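Local coordinates for GDP-6-deoxy-D-mannose reductase (Pseudomonas aeruginosa, PDB 6X3B), which binds NADPH and probably reduces GDP-4-dehydro-6-deoxy-D-mannose to GDP-D-rhamnose, a sugar donor for lipopolysaccharide O-antigen synthesis, at residues L223-R234 with T298-S309; P48-H56 with D68-A76. All blocks are in the same frame, centred on the assembly; numbering follows the deposited sequence.

Interaction 1 (L223-R234 with T298-S309); sequences LDVQDVLSAYLR and TGWKPEITIKQS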
loop_
_atom_site.group_PDB
_atom_site.type_symbol
_atom_site.label_atom_id
_atom_site.label_comp_id
_atom_site.label_asym_id
_atom_site.label_seq_id
_atom_site.Cartn_x
_atom_site.Cartn_y
_atom_site.Cartn_z
ATOM N N LEU A 223 15.197 -9.367 -17.438
ATOM C CA LEU A 223 14.470 -9.989 -18.538
ATOM C C LEU A 223 14.475 -9.070 -19.753
ATOM O O LEU A 223 14.388 -7.845 -19.620
ATOM C CB LEU A 223 13.007 -10.278 -18.160
ATOM C CG LEU A 223 12.719 -11.414 -17.181
ATOM C CD1 LEU A 223 11.257 -11.354 -16.758
ATOM C CD2 LEU A 223 13.040 -12.750 -17.841
ATOM N N ASP A 224 14.535 -9.660 -20.946
ATOM C CA ASP A 224 14.195 -8.897 -22.137
ATOM C C ASP A 224 12.755 -8.417 -22.043
ATOM O O ASP A 224 11.881 -9.132 -21.542
ATOM C CB ASP A 224 14.356 -9.742 -23.409
ATOM C CG ASP A 224 14.356 -8.884 -24.666
ATOM O OD1 ASP A 224 13.268 -8.586 -25.205
ATOM O OD2 ASP A 224 15.452 -8.483 -25.089
ATOM N N VAL A 225 12.498 -7.206 -22.548
ATOM C CA VAL A 225 11.141 -6.659 -22.515
ATOM C C VAL A 225 10.146 -7.596 -23.194
ATOM O O VAL A 225 8.972 -7.648 -22.812
ATOM C CB VAL A 225 11.125 -5.249 -23.146
ATOM C CG1 VAL A 225 11.581 -5.293 -24.602
ATOM C CG2 VAL A 225 9.745 -4.593 -23.010
ATOM N N GLN A 226 10.588 -8.351 -24.202
ATOM C CA GLN A 226 9.670 -9.271 -24.871
ATOM C C GLN A 226 9.273 -10.438 -23.967
ATOM O O GLN A 226 8.139 -10.932 -24.052
ATOM C CB GLN A 226 10.291 -9.802 -26.162
ATOM C CG GLN A 226 9.363 -10.787 -26.877
ATOM C CD GLN A 226 9.925 -11.288 -28.188
ATOM O OE1 GLN A 226 10.251 -10.498 -29.076
ATOM N NE2 GLN A 226 10.037 -12.611 -28.321
ATOM N N ASP A 227 10.185 -10.902 -23.110
ATOM C CA ASP A 227 9.803 -11.944 -22.159
ATOM C C ASP A 227 8.871 -11.386 -21.094
ATOM O O ASP A 227 7.952 -12.083 -20.639
ATOM C CB ASP A 227 11.042 -12.572 -21.522
ATOM C CG ASP A 227 11.717 -13.577 -22.440
ATOM O OD1 ASP A 227 11.008 -14.213 -23.251
ATOM O OD2 ASP A 227 12.950 -13.727 -22.361
ATOM N N VAL A 228 9.079 -10.120 -20.704
ATOM C CA VAL A 228 8.165 -9.463 -19.775
ATOM C C VAL A 228 6.773 -9.369 -20.383
ATOM O O VAL A 228 5.772 -9.682 -19.731
ATOM C CB VAL A 228 8.700 -8.076 -19.382
ATOM C CG1 VAL A 228 7.692 -7.363 -18.497
ATOM C CG2 VAL A 228 10.043 -8.200 -18.685
ATOM N N LEU A 229 6.689 -8.913 -21.642
ATOM C CA LEU A 229 5.397 -8.841 -22.317
ATOM C C LEU A 229 4.717 -10.196 -22.380
ATOM O O LEU A 229 3.493 -10.297 -22.233
ATOM C CB LEU A 229 5.574 -8.315 -23.736
ATOM C CG LEU A 229 6.029 -6.875 -23.762
ATOM C CD1 LEU A 229 6.215 -6.472 -25.208
ATOM C CD2 LEU A 229 4.966 -6.055 -23.058
ATOM N N SER A 230 5.476 -11.234 -22.693
ATOM C CA SER A 230 4.854 -12.539 -22.866
ATOM C C SER A 230 4.304 -13.042 -21.540
ATOM O O SER A 230 3.254 -13.693 -21.495
ATOM C CB SER A 230 5.869 -13.515 -23.457
ATOM O OG SER A 230 5.437 -14.853 -23.302
ATOM N N ALA A 231 4.984 -12.703 -20.446
ATOM C CA ALA A 231 4.469 -13.028 -19.123
ATOM C C ALA A 231 3.147 -12.328 -18.857
ATOM O O ALA A 231 2.246 -12.929 -18.277
ATOM C CB ALA A 231 5.506 -12.657 -18.054
ATOM N N TYR A 232 3.007 -11.045 -19.260
ATOM C CA TYR A 232 1.747 -10.334 -19.001
ATOM C C TYR A 232 0.592 -10.961 -19.766
ATOM O O TYR A 232 -0.523 -11.100 -19.238
ATOM C CB TYR A 232 1.846 -8.846 -19.386
ATOM C CG TYR A 232 2.848 -8.030 -18.597
ATOM C CD1 TYR A 232 3.450 -8.534 -17.442
ATOM C CD2 TYR A 232 3.200 -6.754 -19.028
ATOM C CE1 TYR A 232 4.397 -7.781 -16.735
ATOM C CE2 TYR A 232 4.127 -5.981 -18.340
ATOM C CZ TYR A 232 4.726 -6.492 -17.191
ATOM O OH TYR A 232 5.653 -5.747 -16.486
ATOM N N LEU A 233 0.828 -11.322 -21.028
ATOM C CA LEU A 233 -0.245 -11.928 -21.824
ATOM C C LEU A 233 -0.623 -13.310 -21.292
ATOM O O LEU A 233 -1.803 -13.697 -21.326
ATOM C CB LEU A 233 0.185 -12.009 -23.289
ATOM C CG LEU A 233 0.384 -10.647 -23.982
ATOM C CD1 LEU A 233 0.863 -10.854 -25.423
ATOM C CD2 LEU A 233 -0.901 -9.798 -23.952
ATOM N N ARG A 234 0.361 -14.081 -20.824
ATOM C CA ARG A 234 0.038 -15.393 -20.244
ATOM C C ARG A 234 -0.681 -15.252 -18.906
ATOM O O ARG A 234 -1.520 -16.097 -18.552
ATOM C CB ARG A 234 1.306 -16.222 -20.087
ATOM C CG ARG A 234 1.970 -16.535 -21.424
ATOM C CD ARG A 234 2.930 -17.685 -21.308
ATOM N NE ARG A 234 2.209 -18.941 -21.309
ATOM C CZ ARG A 234 1.886 -19.613 -22.406
ATOM N NH1 ARG A 234 2.232 -19.140 -23.596
ATOM N NH2 ARG A 234 1.207 -20.750 -22.311
ATOM N N THR A 298 0.929 -20.318 -15.294
ATOM C CA THR A 298 0.760 -19.909 -16.680
ATOM C C THR A 298 1.544 -20.726 -17.683
ATOM O O THR A 298 1.234 -20.646 -18.874
ATOM C CB THR A 298 1.169 -18.435 -16.871
ATOM O OG1 THR A 298 2.604 -18.332 -16.824
ATOM C CG2 THR A 298 0.549 -17.558 -15.786
ATOM N N GLY A 299 2.566 -21.467 -17.257
ATOM C CA GLY A 299 3.471 -22.122 -18.175
ATOM C C GLY A 299 4.594 -21.247 -18.692
ATOM O O GLY A 299 5.512 -21.769 -19.344
ATOM N N TRP A 300 4.524 -19.947 -18.398
ATOM C CA TRP A 300 5.526 -18.957 -18.873
ATOM C C TRP A 300 6.956 -19.368 -18.506
ATOM O O TRP A 300 7.178 -19.848 -17.383
ATOM C CB TRP A 300 5.201 -17.558 -18.331
ATOM C CG TRP A 300 6.188 -16.500 -18.722
ATOM C CD1 TRP A 300 6.128 -15.682 -19.811
ATOM C CD2 TRP A 300 7.408 -16.165 -18.040
ATOM N NE1 TRP A 300 7.215 -14.851 -19.843
ATOM C CE2 TRP A 300 8.018 -15.123 -18.771
ATOM C CE3 TRP A 300 8.037 -16.627 -16.880
ATOM C CZ2 TRP A 300 9.221 -14.544 -18.376
ATOM C CZ3 TRP A 300 9.227 -16.055 -16.493
ATOM C CH2 TRP A 300 9.809 -15.028 -17.232
ATOM N N LYS A 301 7.879 -19.162 -19.446
ATOM C CA LYS A 301 9.330 -19.399 -19.258
ATOM C C LYS A 301 10.075 -18.326 -20.060
ATOM O O LYS A 301 9.554 -17.922 -21.107
ATOM C CB LYS A 301 9.715 -20.803 -19.729
ATOM C CG LYS A 301 11.173 -21.188 -19.518
ATOM C CD LYS A 301 11.492 -22.603 -19.956
ATOM C CE LYS A 301 12.947 -22.979 -19.768
ATOM N NZ LYS A 301 13.225 -24.368 -20.206
ATOM N N PRO A 302 11.223 -17.793 -19.591
ATOM C CA PRO A 302 11.981 -16.811 -20.366
ATOM C C PRO A 302 12.516 -17.509 -21.624
ATOM O O PRO A 302 12.926 -18.641 -21.523
ATOM C CB PRO A 302 13.153 -16.430 -19.452
ATOM C CG PRO A 302 12.709 -16.850 -18.074
ATOM C CD PRO A 302 11.821 -18.056 -18.289
ATOM N N GLU A 303 12.491 -16.813 -22.763
ATOM C CA GLU A 303 12.955 -17.368 -24.024
ATOM C C GLU A 303 14.102 -16.607 -24.681
ATOM O O GLU A 303 14.767 -17.178 -25.554
ATOM C CB GLU A 303 11.798 -17.435 -25.037
ATOM C CG GLU A 303 10.685 -18.408 -24.657
ATOM C CD GLU A 303 10.967 -19.812 -25.115
ATOM O OE1 GLU A 303 11.653 -20.551 -24.374
ATOM O OE2 GLU A 303 10.515 -20.167 -26.224
ATOM N N ILE A 304 14.335 -15.347 -24.322
ATOM C CA ILE A 304 15.343 -14.516 -24.975
ATOM C C ILE A 304 16.630 -14.590 -24.169
ATOM O O ILE A 304 16.611 -14.380 -22.953
ATOM C CB ILE A 304 14.864 -13.060 -25.107
ATOM C CG1 ILE A 304 13.538 -12.990 -25.868
ATOM C CG2 ILE A 304 15.918 -12.226 -25.786
ATOM C CD1 ILE A 304 13.651 -13.448 -27.304
ATOM N N THR A 305 17.745 -14.892 -24.829
ATOM C CA THR A 305 19.008 -14.944 -24.100
ATOM C C THR A 305 19.511 -13.531 -23.820
ATOM O O THR A 305 19.190 -12.570 -24.534
ATOM C CB THR A 305 20.085 -15.708 -24.875
ATOM O OG1 THR A 305 20.385 -15.005 -26.092
ATOM C CG2 THR A 305 19.645 -17.144 -25.194
ATOM N N ILE A 306 20.357 -13.418 -22.795
ATOM C CA ILE A 306 20.913 -12.113 -22.458
ATOM C C ILE A 306 21.724 -11.562 -23.628
ATOM O O ILE A 306 21.623 -10.377 -23.966
ATOM C CB ILE A 306 21.737 -12.201 -21.154
ATOM C CG1 ILE A 306 22.297 -10.829 -20.775
ATOM C CG2 ILE A 306 22.859 -13.218 -21.275
ATOM C CD1 ILE A 306 21.278 -9.725 -20.836
ATOM N N LYS A 307 22.505 -12.411 -24.296
ATOM C CA LYS A 307 23.278 -11.930 -25.435
ATOM C C LYS A 307 22.364 -11.339 -26.497
ATOM O O LYS A 307 22.616 -10.245 -26.998
ATOM C CB LYS A 307 24.140 -13.049 -26.014
ATOM C CG LYS A 307 25.279 -12.535 -26.863
ATOM C CD LYS A 307 26.289 -13.620 -27.172
ATOM C CE LYS A 307 25.969 -14.304 -28.485
ATOM N NZ LYS A 307 27.123 -15.128 -28.963
ATOM N N GLN A 308 21.268 -12.031 -26.835
ATOM C CA GLN A 308 20.352 -11.447 -27.812
ATOM C C GLN A 308 19.787 -10.117 -27.315
ATOM O O GLN A 308 19.642 -9.167 -28.098
ATOM C CB GLN A 308 19.214 -12.413 -28.160
ATOM C CG GLN A 308 18.208 -11.772 -29.098
ATOM C CD GLN A 308 17.262 -12.763 -29.751
ATOM O OE1 GLN A 308 17.338 -13.970 -29.517
ATOM N NE2 GLN A 308 16.369 -12.249 -30.588
ATOM N N SER A 309 19.450 -10.031 -26.018
ATOM C CA SER A 309 18.904 -8.787 -25.480
ATOM C C SER A 309 19.897 -7.647 -25.607
ATOM O O SER A 309 19.522 -6.519 -25.939
ATOM C CB SER A 309 18.541 -8.946 -24.000
ATOM O OG SER A 309 17.471 -9.845 -23.835
HETATM O O HOH W 1 14.814 -12.396 -21.061
HETATM O O HOH W 2 16.605 -5.981 -25.757
HETATM O O HOH W 3 8.649 -15.876 -22.970
#
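Trp300 is the main bump, and the hollow it fills lies on helix 225-238 between Asp227, Ala231 and Arg234. Extended from the main chain with CG opposite the backbone N (chi1 178°), its indole lies on Ala231, whose CB sits over the five-membered ring, 3.5 Å from its centroid, a CH-pi contact; the short alanine side chain suits a place where the indole lies so close to the helix. NE1 donates to Asp227 O at 3.0 Å, and Ala231 N reaches the same oxygen from its other face. The six-membered ring runs on toward Leu223, whose CD1 is 4.0 Å from Trp300 CH2. Next along, the Asp227 carboxylate fills the hollow of the loop after Pro302; an aspartate suits it because its two oxygens take two successive backbone N-H groups: OD2 takes Ile304 N on its syn lone pair at 2.9 Å, while Glu303 N meets OD1 at 3.0 Å from above the plane. Ile304 packs its CB against Asp224 CB. At the ends, Ser309 OG donates to Asp224 OD2 at 2.7 Å, and Arg234 NE to Thr298 O at 3.1 Å. Segment 298-309 runs antiparallel along the helix's outer side, while Val228 and Tyr232 press on strand 172-182 and Leu229 on helix 33-44.

Interaction 2 (P48-H56 with D68-A76); sequences PWALLPVPH and DLWPELPDA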
loop_
_atom_site.group_PDB
_atom_site.type_symbol
_atom_site.label_atom_id
_atom_site.label_comp_id
_atom_site.label_asym_id
_atom_site.label_seq_id
_atom_site.Cartn_x
_atom_site.Cartn_y
_atom_site.Cartn_z
ATOM N N PRO A 48 -4.693 -14.379 -28.753
ATOM C CA PRO A 48 -6.136 -14.126 -28.682
ATOM C C PRO A 48 -6.481 -12.677 -28.384
ATOM O O PRO A 48 -7.667 -12.325 -28.413
ATOM C CB PRO A 48 -6.595 -15.053 -27.544
ATOM C CG PRO A 48 -5.398 -15.215 -26.700
ATOM C CD PRO A 48 -4.211 -15.186 -27.617
ATOM N N TRP A 49 -5.489 -11.826 -28.118
ATOM C CA TRP A 49 -5.741 -10.455 -27.690
ATOM C C TRP A 49 -5.762 -9.531 -28.897
ATOM O O TRP A 49 -4.787 -9.457 -29.646
ATOM C CB TRP A 49 -4.687 -10.021 -26.671
ATOM C CG TRP A 49 -4.550 -11.053 -25.608
ATOM C CD1 TRP A 49 -3.512 -11.931 -25.436
ATOM C CD2 TRP A 49 -5.514 -11.370 -24.600
ATOM N NE1 TRP A 49 -3.767 -12.756 -24.369
ATOM C CE2 TRP A 49 -4.986 -12.435 -23.837
ATOM C CE3 TRP A 49 -6.765 -10.847 -24.255
ATOM C CZ2 TRP A 49 -5.668 -12.993 -22.768
ATOM C CZ3 TRP A 49 -7.437 -11.395 -23.183
ATOM C CH2 TRP A 49 -6.891 -12.458 -22.451
ATOM N N ALA A 50 -6.884 -8.852 -29.099
ATOM C CA ALA A 50 -7.005 -7.814 -30.114
ATOM C C ALA A 50 -6.874 -6.466 -29.425
ATOM O O ALA A 50 -7.721 -6.106 -28.597
ATOM C CB ALA A 50 -8.340 -7.895 -30.848
ATOM N N LEU A 51 -5.838 -5.715 -29.788
ATOM C CA LEU A 51 -5.563 -4.438 -29.138
ATOM C C LEU A 51 -6.580 -3.388 -29.566
ATOM O O LEU A 51 -6.703 -3.075 -30.758
ATOM C CB LEU A 51 -4.142 -3.981 -29.455
ATOM C CG LEU A 51 -3.694 -2.706 -28.720
ATOM C CD1 LEU A 51 -3.759 -2.867 -27.174
ATOM C CD2 LEU A 51 -2.291 -2.305 -29.149
ATOM N N LEU A 52 -7.285 -2.814 -28.593
ATOM C CA LEU A 52 -8.260 -1.777 -28.902
ATOM C C LEU A 52 -7.557 -0.460 -29.234
ATOM O O LEU A 52 -6.528 -0.130 -28.631
ATOM C CB LEU A 52 -9.223 -1.554 -27.733
ATOM C CG LEU A 52 -10.194 -2.716 -27.477
ATOM C CD1 LEU A 52 -10.905 -2.477 -26.142
ATOM C CD2 LEU A 52 -11.190 -2.857 -28.636
ATOM N N PRO A 53 -8.105 0.325 -30.158
ATOM C CA PRO A 53 -7.555 1.657 -30.418
ATOM C C PRO A 53 -7.827 2.593 -29.250
ATOM O O PRO A 53 -8.737 2.397 -28.438
ATOM C CB PRO A 53 -8.295 2.107 -31.687
ATOM C CG PRO A 53 -9.603 1.353 -31.629
ATOM C CD PRO A 53 -9.246 0.002 -31.040
ATOM N N VAL A 54 -6.992 3.619 -29.154
ATOM C CA VAL A 54 -7.172 4.684 -28.175
ATOM C C VAL A 54 -7.847 5.850 -28.901
ATOM O O VAL A 54 -7.228 6.435 -29.800
ATOM C CB VAL A 54 -5.836 5.102 -27.554
ATOM C CG1 VAL A 54 -6.072 6.108 -26.422
ATOM C CG2 VAL A 54 -5.108 3.868 -27.036
ATOM N N PRO A 55 -9.101 6.180 -28.580
ATOM C CA PRO A 55 -9.832 7.181 -29.384
ATOM C C PRO A 55 -9.244 8.579 -29.352
ATOM O O PRO A 55 -9.434 9.333 -30.317
ATOM C CB PRO A 55 -11.238 7.164 -28.769
ATOM C CG PRO A 55 -11.350 5.861 -28.078
ATOM C CD PRO A 55 -9.971 5.492 -27.617
ATOM N N HIS A 56 -8.562 8.966 -28.277
ATOM C CA HIS A 56 -8.043 10.326 -28.151
ATOM C C HIS A 56 -7.053 10.330 -26.994
ATOM O O HIS A 56 -7.008 9.387 -26.202
ATOM C CB HIS A 56 -9.184 11.321 -27.920
ATOM C CG HIS A 56 -10.077 10.955 -26.770
ATOM N ND1 HIS A 56 -9.729 11.192 -25.456
ATOM C CD2 HIS A 56 -11.292 10.359 -26.735
ATOM C CE1 HIS A 56 -10.692 10.757 -24.662
ATOM N NE2 HIS A 56 -11.653 10.249 -25.410
ATOM N N ASP A 68 -15.089 8.398 -22.745
ATOM C CA ASP A 68 -15.421 7.745 -24.009
ATOM C C ASP A 68 -14.247 6.976 -24.612
ATOM O O ASP A 68 -14.158 6.849 -25.840
ATOM C CB ASP A 68 -15.932 8.775 -25.018
ATOM C CG ASP A 68 -17.208 9.461 -24.566
ATOM O OD1 ASP A 68 -18.306 8.906 -24.814
ATOM O OD2 ASP A 68 -17.116 10.566 -23.982
ATOM N N LEU A 69 -13.356 6.428 -23.778
ATOM C CA LEU A 69 -12.193 5.727 -24.309
ATOM C C LEU A 69 -12.521 4.350 -24.885
ATOM O O LEU A 69 -11.680 3.775 -25.583
ATOM C CB LEU A 69 -11.133 5.567 -23.214
ATOM C CG LEU A 69 -10.328 6.831 -22.923
ATOM C CD1 LEU A 69 -9.481 6.645 -21.687
ATOM C CD2 LEU A 69 -9.446 7.219 -24.125
ATOM N N TRP A 70 -13.690 3.791 -24.591
ATOM C CA TRP A 70 -13.993 2.396 -24.927
ATOM C C TRP A 70 -15.306 2.310 -25.702
ATOM O O TRP A 70 -16.320 1.825 -25.184
ATOM C CB TRP A 70 -14.033 1.524 -23.666
ATOM C CG TRP A 70 -12.800 1.736 -22.819
ATOM C CD1 TRP A 70 -11.531 1.337 -23.106
ATOM C CD2 TRP A 70 -12.725 2.472 -21.595
ATOM N NE1 TRP A 70 -10.660 1.757 -22.108
ATOM C CE2 TRP A 70 -11.375 2.453 -21.172
ATOM C CE3 TRP A 70 -13.675 3.111 -20.795
ATOM C CZ2 TRP A 70 -10.953 3.063 -19.984
ATOM C CZ3 TRP A 70 -13.256 3.730 -19.624
ATOM C CH2 TRP A 70 -11.910 3.694 -19.227
ATOM N N PRO A 71 -15.311 2.745 -26.968
ATOM C CA PRO A 71 -16.486 2.462 -27.822
ATOM C C PRO A 71 -16.833 0.979 -27.848
ATOM O O PRO A 71 -18.002 0.608 -27.643
ATOM C CB PRO A 71 -16.058 3.001 -29.199
ATOM C CG PRO A 71 -14.569 3.200 -29.123
ATOM C CD PRO A 71 -14.269 3.504 -27.681
ATOM N N GLU A 72 -15.844 0.112 -28.053
ATOM C CA GLU A 72 -15.989 -1.307 -27.742
ATOM C C GLU A 72 -15.395 -1.597 -26.364
ATOM O O GLU A 72 -14.300 -1.126 -26.043
ATOM C CB GLU A 72 -15.310 -2.186 -28.793
ATOM C CG GLU A 72 -15.715 -1.861 -30.241
ATOM C CD GLU A 72 -15.259 -2.928 -31.231
ATOM O OE1 GLU A 72 -14.249 -3.624 -30.963
ATOM O OE2 GLU A 72 -15.919 -3.077 -32.280
ATOM N N LEU A 73 -16.113 -2.406 -25.567
ATOM C CA LEU A 73 -15.715 -2.686 -24.179
ATOM C C LEU A 73 -14.545 -3.665 -24.139
ATOM O O LEU A 73 -14.594 -4.706 -24.799
ATOM C CB LEU A 73 -16.889 -3.262 -23.410
ATOM C CG LEU A 73 -16.670 -3.499 -21.916
ATOM C CD1 LEU A 73 -16.734 -2.178 -21.190
ATOM C CD2 LEU A 73 -17.718 -4.479 -21.359
ATOM N N PRO A 74 -13.483 -3.377 -23.393
ATOM C CA PRO A 74 -12.407 -4.366 -23.267
ATOM C C PRO A 74 -12.837 -5.546 -22.402
ATOM O O PRO A 74 -13.594 -5.396 -21.441
ATOM C CB PRO A 74 -11.262 -3.579 -22.617
ATOM C CG PRO A 74 -11.920 -2.420 -21.933
ATOM C CD PRO A 74 -13.173 -2.100 -22.718
ATOM N N ASP A 75 -12.369 -6.733 -22.788
ATOM C CA ASP A 75 -12.436 -7.911 -21.931
ATOM C C ASP A 75 -11.322 -7.913 -20.903
ATOM O O ASP A 75 -11.431 -8.579 -19.863
ATOM C CB ASP A 75 -12.318 -9.171 -22.777
ATOM C CG ASP A 75 -13.451 -9.297 -23.736
ATOM O OD1 ASP A 75 -14.581 -9.411 -23.242
ATOM O OD2 ASP A 75 -13.215 -9.220 -24.959
ATOM N N ALA A 76 -10.231 -7.228 -21.216
ATOM C CA ALA A 76 -9.067 -7.204 -20.341
ATOM C C ALA A 76 -8.371 -5.866 -20.500
ATOM O O ALA A 76 -8.414 -5.247 -21.561
ATOM C CB ALA A 76 -8.086 -8.341 -20.667
HETATM O O HOH W 4 -10.808 1.719 -26.674
#
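Pro53 O and Leu69 O are bridged by water 4, which donates to both and lies 2.8 Å from Pro53 O. The water links two carbonyls that could not bond each other. Around this point the contact is mainly van der Waals packing. Pro55 brings CD and CG against the Leu69 carbonyl, with CD 3.2 Å from Leu69 O, and its CG also meets Pro71 CD at 3.8 Å; prolines suit such a place because they offer a rigid bump without an N-H needing a partner. The Leu69 side chain reaches back across the gap, CD2 lying over one face of the His56 imidazole, off centre and 4.1 Å from the ring centroid; the two side chains meet at about a right angle. Farther along, Leu52 drops its branches between Glu72 and Pro74: CD1 is 3.7 Å from Pro74 CB, and CD2 approaches the carboxylate of Glu72, which is salt-bridged to Arg24. Trp49 CZ3 closes the far end, 4.0 Å from Ala76 CB. Strands 49-51 and 76-79 flank the parallel strand 23-28, as expected of a Rossmann-type dinucleotide-binding domain, and this contact packs the connection between them.

How the interactions relate
From the N terminus, strand 23-28 and helix 33-44 lead into strand 49-51, where interaction 2 begins; it closes a short loop of eleven residues, 57-67, before strand 76-79 enters the sheet. The chain then passes through strands 119-123, 172-182 and 219-224 of the sheet before interaction 1 opens. That contact closes a much longer loop, 63 residues carrying strands 244-247, 252-254 and 271-274 and helices 255-266 and 292-298. The two loops follow one another, neither nested nor crossing. The centres of interactions 1 and 2 lie about 24 Å apart. Yet the contacts touch, Leu233 CD2 packing on Trp49 CD1 at 3.7 Å. Interaction 2 thus ties strand 49-51 to the loop leading into strand 76-79, and interaction 1 fastens the C-terminal chain to a helix covering the sheet.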